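Long-range contacts in putative modulator of DNA gyrase (Bacteroides thetaiotaomicron, PDB 1VPB), which is of uncertain function but probably acts as a metallopeptidase: residues A[170-174]-A[184-188]; A[126-130]-A[214-218]; A[287-292]-A[420-426]. One frame throughout, in Å; residues are numbered along the deposited sequence.

Contact 1 (A[170-174]-A[184-188]); sequences EDFAY and ETKST
Residues 170-174 and 184-188 run antiparallel, their axes 175° apart and 4.7 Å from each other at closest approach, as the two arms of a beta hairpin in the six-stranded antiparallel sheet. Two hydrogen-bonded pairs, Asp-171 with Ser-187 and Ala-173 with Thr-185, each exchange two N-H...O bonds. Asp-171 N to Ser-187 O measures 2.9 Å. The bond from Ala-173 N to Thr-185 O is slightly longer at 3.1 Å, its donor tilted 33° from the carbonyl plane. The non-hydrogen-bonded pair Phe-172/Lys-186 lies between them, with two more such pairs beyond; their CA-H groups lean on the same carbonyls, as Lys-186 CA does on Asp-171 O at 3.2 Å.

Phe-172, Lys-186, Tyr-174 and Glu-184 share one face. The CD2 side of the Phe-172 ring rests obliquely on Lys-186 CB, 3.6 Å away, while the lysine chain runs on extended and its end leaves the contact. Glu-184 brings its CB to the edge of the Tyr-174 ring at CD1, and its carboxylate goes on to a salt bridge with Lys-19. Glu-170 OE1 lies in the plane of the Phe-172 ring, at its edge, and bonds Tyr-129 OH.

On the other face Ala-173 CB touches Thr-185 OG1 at 3.4 Å. There too water 1 bonds Ser-187 OG at 2.9 Å; its link to Asp-171 OD2 is unusually short and therefore doubtful.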
# COMPACT_ATOMS: atom_id res chain seq x y z
N GLU A 170 5.84 -7.84 18.46
CA GLU A 170 7.03 -7.42 19.15
C GLU A 170 8.04 -7.02 18.08
O GLU A 170 8.07 -7.62 17.01
CB GLU A 170 7.58 -8.52 20.05
CG GLU A 170 7.87 -9.80 19.32
CD GLU A 170 8.45 -10.94 20.16
OE1 GLU A 170 8.88 -10.75 21.29
OE2 GLU A 170 8.52 -12.05 19.59
N ASP A 171 8.87 -6.05 18.40
CA ASP A 171 9.85 -5.47 17.46
C ASP A 171 11.12 -5.25 18.21
O ASP A 171 11.12 -4.74 19.34
CB ASP A 171 9.33 -4.19 16.89
CG ASP A 171 8.19 -4.40 15.97
OD1 ASP A 171 8.45 -4.72 14.80
OD2 ASP A 171 7.03 -4.19 16.31
N PHE A 172 12.22 -5.66 17.60
CA PHE A 172 13.59 -5.47 18.10
C PHE A 172 14.46 -4.88 17.03
O PHE A 172 14.32 -5.21 15.84
CB PHE A 172 14.22 -6.79 18.47
CG PHE A 172 13.43 -7.59 19.52
CD1 PHE A 172 12.41 -8.44 19.14
CD2 PHE A 172 13.73 -7.48 20.88
CE1 PHE A 172 11.68 -9.15 20.09
CE2 PHE A 172 12.97 -8.19 21.83
CZ PHE A 172 11.96 -9.00 21.41
N ALA A 173 15.37 -4.03 17.44
CA ALA A 173 16.33 -3.40 16.49
C ALA A 173 17.63 -3.21 17.16
O ALA A 173 17.67 -2.75 18.31
CB ALA A 173 15.83 -2.09 16.01
N TYR A 174 18.72 -3.56 16.45
CA TYR A 174 20.08 -3.31 16.88
C TYR A 174 20.75 -2.52 15.78
O TYR A 174 20.76 -3.02 14.63
CB TYR A 174 20.79 -4.62 17.11
CG TYR A 174 22.21 -4.53 17.54
CD1 TYR A 174 22.57 -4.02 18.79
CD2 TYR A 174 23.23 -5.01 16.74
CE1 TYR A 174 23.91 -3.95 19.20
CE2 TYR A 174 24.57 -4.98 17.14
CZ TYR A 174 24.92 -4.47 18.40
OH TYR A 174 26.26 -4.43 18.80
N GLU A 184 20.13 -0.09 20.76
CA GLU A 184 19.14 -1.12 20.59
C GLU A 184 17.83 -0.71 21.21
O GLU A 184 17.79 0.13 22.14
CB GLU A 184 19.57 -2.46 21.10
CG GLU A 184 19.75 -2.64 22.54
CD GLU A 184 20.12 -4.10 22.84
OE1 GLU A 184 19.42 -5.06 22.44
OE2 GLU A 184 21.15 -4.23 23.45
N THR A 185 16.77 -1.21 20.58
CA THR A 185 15.40 -0.94 21.02
C THR A 185 14.57 -2.20 21.03
O THR A 185 14.88 -3.18 20.36
CB THR A 185 14.76 0.10 20.14
OG1 THR A 185 14.71 -0.37 18.76
CG2 THR A 185 15.55 1.36 20.12
N LYS A 186 13.51 -2.22 21.84
CA LYS A 186 12.55 -3.33 21.83
C LYS A 186 11.22 -2.76 22.29
O LYS A 186 11.19 -1.85 23.11
CB LYS A 186 12.94 -4.52 22.74
CG LYS A 186 13.14 -4.14 24.18
CD LYS A 186 13.60 -5.33 25.03
CE LYS A 186 13.97 -4.88 26.42
NZ LYS A 186 13.94 -6.07 27.30
N SER A 187 10.14 -3.23 21.67
CA SER A 187 8.81 -2.83 22.05
C SER A 187 7.77 -3.87 21.67
O SER A 187 8.00 -4.75 20.81
CB SER A 187 8.45 -1.49 21.44
OG SER A 187 8.45 -1.58 20.02
N THR A 188 6.60 -3.74 22.31
CA THR A 188 5.43 -4.56 22.01
C THR A 188 4.25 -3.68 21.71
O THR A 188 4.26 -2.44 21.98
CB THR A 188 5.08 -5.52 23.19
OG1 THR A 188 5.06 -4.72 24.41
CG2 THR A 188 6.12 -6.55 23.37
O HOH W 1 6.53 -2.97 18.36

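Contact 2 (A[126-130]-A[214-218])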
# COMPACT_ATOMS: atom_id res chain seq x y z
N LEU A 126 12.68 3.11 29.04
CA LEU A 126 11.41 3.65 28.58
C LEU A 126 10.26 2.62 28.74
O LEU A 126 9.10 2.99 28.57
CB LEU A 126 11.46 4.08 27.09
CG LEU A 126 12.36 5.28 26.84
CD1 LEU A 126 12.69 5.51 25.39
CD2 LEU A 126 11.83 6.59 27.41
N LYS A 127 10.60 1.36 29.02
CA LYS A 127 9.63 0.32 29.39
C LYS A 127 8.59 0.12 28.28
O LYS A 127 7.38 0.13 28.53
CB LYS A 127 8.92 0.70 30.70
CG LYS A 127 9.91 0.69 31.86
CD LYS A 127 9.25 0.90 33.19
CE LYS A 127 10.30 0.89 34.28
NZ LYS A 127 9.67 1.19 35.64
N LEU A 128 9.08 -0.01 27.05
CA LEU A 128 8.15 -0.07 25.92
C LEU A 128 7.85 -1.51 25.50
O LEU A 128 7.08 -1.74 24.54
CB LEU A 128 8.73 0.68 24.73
CG LEU A 128 9.15 2.13 25.02
CD1 LEU A 128 9.93 2.69 23.84
CD2 LEU A 128 8.00 2.95 25.31
N TYR A 129 8.43 -2.47 26.22
CA TYR A 129 8.27 -3.88 25.94
C TYR A 129 7.59 -4.59 27.12
O TYR A 129 8.15 -4.63 28.22
CB TYR A 129 9.63 -4.55 25.67
CG TYR A 129 9.52 -5.99 25.18
CD1 TYR A 129 9.26 -7.04 26.06
CD2 TYR A 129 9.63 -6.31 23.82
CE1 TYR A 129 9.12 -8.33 25.60
CE2 TYR A 129 9.47 -7.62 23.37
CZ TYR A 129 9.23 -8.63 24.25
OH TYR A 129 9.07 -9.96 23.81
N ASP A 130 6.44 -5.19 26.85
CA ASP A 130 5.68 -6.00 27.84
C ASP A 130 6.32 -7.37 27.98
O ASP A 130 6.24 -8.24 27.12
CB ASP A 130 4.25 -6.07 27.34
CG ASP A 130 3.35 -6.86 28.23
OD1 ASP A 130 3.82 -7.25 29.34
OD2 ASP A 130 2.18 -7.11 27.89
N SER A 214 -2.42 -0.64 23.05
CA SER A 214 -1.53 -0.42 24.19
C SER A 214 -0.21 -1.15 23.95
O SER A 214 -0.16 -2.13 23.20
CB SER A 214 -2.14 -0.99 25.48
OG SER A 214 -1.31 -0.69 26.60
N LEU A 215 0.84 -0.72 24.65
CA LEU A 215 2.09 -1.38 24.63
C LEU A 215 2.03 -2.64 25.53
O LEU A 215 2.87 -3.52 25.43
CB LEU A 215 3.17 -0.42 25.13
CG LEU A 215 3.41 0.85 24.31
CD1 LEU A 215 4.61 1.59 24.89
CD2 LEU A 215 3.73 0.50 22.91
N TYR A 216 1.07 -2.67 26.50
CA TYR A 216 0.93 -3.76 27.48
C TYR A 216 -0.45 -4.44 27.44
O TYR A 216 -1.46 -3.77 27.39
CB TYR A 216 1.08 -3.17 28.91
CG TYR A 216 2.50 -2.77 29.22
CD1 TYR A 216 3.05 -1.62 28.71
CD2 TYR A 216 3.31 -3.61 29.91
CE1 TYR A 216 4.38 -1.29 28.97
CE2 TYR A 216 4.63 -3.28 30.20
CZ TYR A 216 5.17 -2.14 29.68
OH TYR A 216 6.49 -1.83 29.97
N MET A 217 -0.47 -5.76 27.41
CA MET A 217 -1.74 -6.54 27.35
C MET A 217 -2.60 -6.17 28.52
O MET A 217 -3.83 -5.97 28.39
CB MET A 217 -1.47 -8.03 27.30
CG MET A 217 -2.74 -8.88 27.32
SD MET A 217 -3.84 -8.55 25.93
CE MET A 217 -3.20 -9.80 24.90
N ASN A 218 -1.96 -6.04 29.68
CA ASN A 218 -2.70 -5.72 30.90
C ASN A 218 -3.41 -4.37 30.83
O ASN A 218 -4.47 -4.21 31.43
CB ASN A 218 -1.77 -5.76 32.10
CG ASN A 218 -2.52 -5.72 33.41
OD1 ASN A 218 -2.45 -4.75 34.14
ND2 ASN A 218 -3.29 -6.77 33.69
O HOH W 2 0.74 -7.30 30.28
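Two hydrogen bonds join Tyr-216 and Met-217 to the segment 126-130, and neither follows the plane of its acceptor. The Tyr-216 hydroxyl gives its proton to Lys-127 O, with OH and O 2.6 Å apart. The oxygen lies in the plane of the phenol ring, at its edge, whereas the hydroxyl stands 56° out of the carbonyl plane. The second bond runs from Met-217 N to Asp-130 OD2, 3.0 Å and nearly straight, and reaches the carboxylate from above its plane.

Water and neighbouring groups add to the grip on Asp-130. Water 2 donates to OD2 and accepts from Asn-218 N, so the carboxylate is tied both directly and through solvent to successive amides. Lys-132 N holds the other oxygen, OD1.

The contact joins two loops beside the central-domain hairpin: the one leading to helix 138-150 and the one leaving strand 207-214. In one of two conformers of Ser-214, an ST turn shapes the start of the latter, Ser-214 OG accepting from Tyr-216 N at 3.1 Å.

Packing fills in between the polar links. With CG anti to its backbone N (chi1 180°), the Asp-130 carboxylate crosses the Tyr-216 ring obliquely, the two planes 32° apart and CG 3.7 Å from Tyr-216 CD2. Asp-130 N lies over a face of this ring but is hydrogen-bonded to Thr-188 OG1; the ring also makes a cation-pi contact with Lys-302. Leu-128 and Leu-215 lie side by side and point the same way, their CD2 and CD1 methyls 3.7 Å apart.

Contact 3 (A[287-292]-A[420-426]). With EDO (1,2-ethanediol), chain C.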
# COMPACT_ATOMS: atom_id res chain seq x y z
N ILE A 287 2.87 32.51 13.63
CA ILE A 287 2.00 32.13 12.53
C ILE A 287 0.64 31.59 12.94
O ILE A 287 -0.27 31.61 12.15
CB ILE A 287 2.69 31.15 11.57
CG1 ILE A 287 3.02 29.85 12.27
CG2 ILE A 287 3.95 31.74 10.99
CD1 ILE A 287 3.50 28.79 11.26
N ALA A 288 0.50 31.06 14.15
CA ALA A 288 -0.74 30.43 14.50
C ALA A 288 -1.28 30.95 15.85
O ALA A 288 -0.76 31.92 16.41
CB ALA A 288 -0.55 28.94 14.51
N SER A 289 -2.34 30.32 16.33
CA SER A 289 -3.10 30.77 17.50
C SER A 289 -2.28 30.76 18.79
O SER A 289 -1.44 29.91 18.98
CB SER A 289 -4.31 29.88 17.71
OG SER A 289 -5.04 30.25 18.88
N ASP A 290 -2.60 31.69 19.70
CA ASP A 290 -2.09 31.58 21.07
C ASP A 290 -2.39 30.25 21.71
O ASP A 290 -1.66 29.83 22.60
CB ASP A 290 -2.75 32.60 21.98
CG ASP A 290 -2.31 33.98 21.75
OD1 ASP A 290 -1.41 34.24 20.92
OD2 ASP A 290 -2.81 34.91 22.43
N ARG A 291 -3.47 29.62 21.28
CA ARG A 291 -3.93 28.34 21.86
C ARG A 291 -3.18 27.14 21.34
O ARG A 291 -3.43 26.04 21.83
CB ARG A 291 -5.45 28.17 21.64
CG ARG A 291 -6.32 29.24 22.23
CD ARG A 291 -6.70 29.13 23.68
NE ARG A 291 -5.55 28.96 24.56
CZ ARG A 291 -4.70 29.90 24.97
NH1 ARG A 291 -4.79 31.16 24.57
NH2 ARG A 291 -3.71 29.55 25.80
N LEU A 292 -2.32 27.30 20.33
CA LEU A 292 -1.53 26.19 19.79
C LEU A 292 -0.15 26.14 20.43
O LEU A 292 0.75 26.86 20.05
CB LEU A 292 -1.37 26.29 18.28
CG LEU A 292 -0.53 25.21 17.56
CD1 LEU A 292 -1.11 23.84 17.89
CD2 LEU A 292 -0.47 25.42 16.05
N TRP A 420 -5.16 27.17 11.61
CA TRP A 420 -4.48 26.97 12.88
C TRP A 420 -4.34 28.32 13.63
O TRP A 420 -4.14 28.34 14.84
CB TRP A 420 -3.18 26.22 12.69
CG TRP A 420 -3.44 24.76 12.54
CD1 TRP A 420 -3.46 24.04 11.38
CD2 TRP A 420 -3.79 23.84 13.58
NE1 TRP A 420 -3.77 22.72 11.63
CE2 TRP A 420 -3.99 22.56 12.98
CE3 TRP A 420 -3.98 23.95 14.96
CZ2 TRP A 420 -4.34 21.45 13.70
CZ3 TRP A 420 -4.29 22.81 15.69
CH2 TRP A 420 -4.48 21.58 15.05
N ASN A 421 -4.48 29.43 12.92
CA ASN A 421 -4.54 30.75 13.59
C ASN A 421 -5.90 30.98 14.22
O ASN A 421 -6.04 31.91 15.02
CB ASN A 421 -4.23 31.91 12.63
CG ASN A 421 -3.68 33.11 13.35
OD1 ASN A 421 -2.93 32.95 14.29
ND2 ASN A 421 -4.03 34.32 12.90
N SER A 422 -6.93 30.19 13.84
CA SER A 422 -8.30 30.37 14.36
C SER A 422 -8.73 29.33 15.44
O SER A 422 -9.87 29.33 15.89
CB SER A 422 -9.30 30.37 13.19
OG SER A 422 -9.40 29.08 12.67
N LEU A 423 -7.78 28.51 15.89
CA LEU A 423 -7.95 27.60 17.04
C LEU A 423 -8.27 28.41 18.29
O LEU A 423 -7.45 29.24 18.70
CB LEU A 423 -6.67 26.80 17.26
CG LEU A 423 -6.68 25.76 18.38
CD1 LEU A 423 -7.56 24.57 17.97
CD2 LEU A 423 -5.28 25.29 18.65
N VAL A 424 -9.46 28.18 18.88
CA VAL A 424 -9.88 28.91 20.08
C VAL A 424 -9.87 28.09 21.34
O VAL A 424 -9.87 28.68 22.41
CB VAL A 424 -11.27 29.54 19.93
CG1 VAL A 424 -11.19 30.65 18.90
CG2 VAL A 424 -12.31 28.51 19.59
N ALA A 425 -9.88 26.76 21.23
CA ALA A 425 -9.83 25.90 22.41
C ALA A 425 -9.28 24.55 22.08
O ALA A 425 -9.45 24.07 20.95
CB ALA A 425 -11.22 25.73 22.97
N THR A 426 -8.70 23.91 23.12
CA THR A 426 -8.33 22.51 23.03
C THR A 426 -8.93 21.76 24.23
O THR A 426 -9.11 22.34 25.32
CB THR A 426 -6.82 22.28 23.00
OG1 THR A 426 -6.21 22.62 24.25
CG2 THR A 426 -6.12 23.18 21.93
C1 EDO C . -2.12 38.21 21.25
O1 EDO C . -3.13 37.27 21.58
C2 EDO C . -1.05 37.67 20.30
O2 EDO C . -0.22 36.69 20.95
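The backbones come closest at Ala-288 and Asn-421, CA to CA 3.9 Å, where the loop 287-292 passes helix 416-421 and then makes a type I beta turn from Ser-289 to Leu-292 beside strand 423-426. Ser-289 carries the polar part of the junction. Its N donates to Trp-420 O at 3.1 Å, the donor tilted 30° from the carbonyl plane. Its hydroxyl lies anti to the backbone N (chi1 177°), which carries it to Leu-423 O; that bond, from OG to O, is 2.6 Å long and lies in the carbonyl plane. The same OG accepts from Arg-291 N at 2.9 Å, forming an ST turn, so one hydroxyl both bridges the segments and braces the beta turn.

Arg-291 lays its aliphatic chain along the strand backbone, with CD 3.4 Å from Val-424 O; bends at chi2 and chi3 carry the guanidinium onward to a long, weak ion pair with Glu-355. Leu-292 crosses Trp-420 at about a right angle, its CD2 meeting CE3 of the indole obliquely at 4.0 Å. Leu-423 rests CD2 against both the Arg-291 carbonyl and Leu-292 CB. Away from the strand, Asp-290 forms a salt bridge with Lys-286 through OD1, and both its carboxylate oxygens bond a 1,2-ethanediol, probably from the crystallisation liquor.

Trp-420 packs onto helix 256-265, where its NE1 bonds Leu-259 O, and meets Phe-443 edge-to-face. Next to it strand 423-426 pairs with strand 441-443 through a classic beta bulge, Val-424 and Ala-425 both opposite Val-442, while Leu-292 reaches Met-354 on strand 352-354.

From the N terminus, the chain first enters contact 2 at 126-130, then passes helix 138-150 and forms the hairpin of contact 1, whose short loop closes at 184-188. Only at 214-218 does contact 2 close, so its loop encloses contact 1 completely. The two touch: Tyr-129 packs on Phe-172, and Thr-188 OG1 meets Leu-215 O at 2.7 Å, fastening both loops to the hairpin of the six-stranded sheet. Contact 3 follows in series, closing a 127-residue excursion within the C-terminal domain and joining the loop before strand 294-296 to helix 416-421 and strand 423-426. Its centre is about 37 Å from that of contact 1 and 34 Å from that of contact 2.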